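Local structure of tungstate ABC transporter, periplasmic tungstate-binding protein (Geobacter sulfurreducens, 3LR1) at residues 218-221 with 222-226. The protein probably captures tungstate in the periplasm and delivers it to an ABC transporter for uptake into the cell. Numbering follows the deposited sequence.
Sequences MKLI and DYVTG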
loop_
_atom_site.group_PDB
_atom_site.type_symbol
_atom_site.label_atom_id
_atom_site.label_comp_id
_atom_site.label_asym_id
_atom_site.label_seq_id
_atom_site.Cartn_x
_atom_site.Cartn_y
_atom_site.Cartn_z
HETATM N N MSE A 218 -3.294 -19.189 8.389
HETATM C CA MSE A 218 -4.533 -19.468 7.689
HETATM C C MSE A 218 -5.753 -18.918 8.484
HETATM O O MSE A 218 -6.719 -18.386 7.889
HETATM C CB MSE A 218 -4.605 -20.937 7.371
HETATM C CG MSE A 218 -3.674 -21.375 6.217
HETATM SE SE MSE A 218 -3.883 -20.349 4.547
HETATM C CE MSE A 218 -3.590 -18.514 5.154
ATOM N N LYS A 219 -5.663 -18.964 9.810
ATOM C CA LYS A 219 -6.726 -18.355 10.614
ATOM C C LYS A 219 -6.801 -16.883 10.430
ATOM O O LYS A 219 -7.899 -16.322 10.337
ATOM C CB LYS A 219 -6.597 -18.715 12.046
ATOM C CG LYS A 219 -7.055 -20.136 12.341
ATOM C CD LYS A 219 -6.536 -20.572 13.710
ATOM C CE LYS A 219 -7.158 -21.867 14.143
ATOM N NZ LYS A 219 -6.328 -22.449 15.265
ATOM N N LEU A 220 -5.622 -16.249 10.340
ATOM C CA LEU A 220 -5.563 -14.835 10.090
ATOM C C LEU A 220 -6.195 -14.477 8.760
ATOM O O LEU A 220 -7.014 -13.525 8.686
ATOM C CB LEU A 220 -4.157 -14.277 10.221
ATOM C CG LEU A 220 -4.076 -12.762 9.998
ATOM C CD1 LEU A 220 -4.824 -11.936 11.129
ATOM C CD2 LEU A 220 -2.601 -12.297 9.885
ATOM N N ILE A 221 -5.846 -15.221 7.707
ATOM C CA ILE A 221 -6.377 -14.910 6.408
ATOM C C ILE A 221 -7.916 -15.090 6.388
ATOM O O ILE A 221 -8.633 -14.269 5.830
ATOM C CB ILE A 221 -5.720 -15.781 5.293
ATOM C CG1 ILE A 221 -4.223 -15.388 5.175
ATOM C CG2 ILE A 221 -6.505 -15.563 3.981
ATOM C CD1 ILE A 221 -3.353 -16.261 4.179
ATOM N N ASP A 222 -8.400 -16.141 7.000
ATOM C CA ASP A 222 -9.859 -16.402 7.122
ATOM C C ASP A 222 -10.559 -15.254 7.848
ATOM O O ASP A 222 -11.663 -14.839 7.494
ATOM C CB ASP A 222 -10.116 -17.738 7.861
ATOM C CG ASP A 222 -9.752 -19.008 7.002
ATOM O OD1 ASP A 222 -9.574 -18.908 5.766
ATOM O OD2 ASP A 222 -9.659 -20.131 7.571
ATOM N N TYR A 223 -9.859 -14.739 8.854
ATOM C CA TYR A 223 -10.375 -13.658 9.677
ATOM C C TYR A 223 -10.497 -12.374 8.910
ATOM O O TYR A 223 -11.553 -11.748 8.920
ATOM C CB TYR A 223 -9.578 -13.490 10.992
ATOM C CG TYR A 223 -9.876 -12.143 11.649
ATOM C CD1 TYR A 223 -11.036 -11.914 12.388
ATOM C CD2 TYR A 223 -8.987 -11.116 11.520
ATOM C CE1 TYR A 223 -11.275 -10.651 12.986
ATOM C CE2 TYR A 223 -9.231 -9.869 12.085
ATOM C CZ TYR A 223 -10.358 -9.653 12.793
ATOM O OH TYR A 223 -10.559 -8.425 13.273
ATOM N N VAL A 224 -9.406 -11.961 8.298
ATOM C CA VAL A 224 -9.320 -10.740 7.533
ATOM C C VAL A 224 -10.321 -10.755 6.387
ATOM O O VAL A 224 -10.912 -9.786 6.123
ATOM C CB VAL A 224 -7.854 -10.507 7.074
ATOM C CG1 VAL A 224 -7.772 -9.413 6.143
ATOM C CG2 VAL A 224 -6.906 -10.266 8.324
ATOM N N THR A 225 -10.551 -11.878 5.740
ATOM C CA THR A 225 -11.536 -11.958 4.648
ATOM C C THR A 225 -12.915 -12.388 5.115
ATOM O O THR A 225 -13.842 -12.595 4.306
ATOM C CB THR A 225 -11.026 -12.945 3.576
ATOM O OG1 THR A 225 -10.840 -14.258 4.155
ATOM C CG2 THR A 225 -9.708 -12.415 2.980
ATOM N N GLY A 226 -13.057 -12.612 6.411
ATOM C CA GLY A 226 -14.363 -12.965 6.973
ATOM C C GLY A 226 -15.219 -11.779 7.325
ATOM O O GLY A 226 -14.796 -10.621 7.209
#
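Ile221 O accepts twice from Thr225, once from the backbone N at 3.1 Å and once from OG1 at 2.8 Å. The two donors come in from opposite faces of the carbonyl plane, each tilted by about 25° or slightly more, so the two bonds use separate sides of the carbonyl. Thr225 can do this because OG1 sits between its own backbone N and carbonyl carbon (chi1 60°), which turns the hydroxyl back along the chain, its proton given to Ile221 O. The three preceding amides follow the same i to i+4 pattern of an alpha helix: Asp222 N to Met218 O, Tyr223 N to Lys219 O, and Val224 N to Leu220 O at 2.9 Å, the last almost straight (174° at the hydrogen). This is the C-terminal end of helix 214-224, in a protein of the periplasmic binding protein superfamily; Gly226 N bonds Tyr223 O, three residues back, and Gly226 occupies the N-cap position of helix 227-235. Without the hydroxyl, as with an alanine here in place of Thr225, Ile221 O would probably keep only the amide of that residue as a donor from this turn and lose the second bond to its carbonyl. Apolar contact runs along another side, where Leu220 CD1 lies 3.9 Å from Val224 CG2 and 4.3 Å from Tyr223 CD2. With CG of Tyr223 anti to its N, the ring leads away from the turn and its OH hydrogen-bonds Leu24 O in helix 20-32. Ile221 instead packs on Ile201 and Ala203 of strand 197-204, while Val224 touches Val81 of strand 78-90.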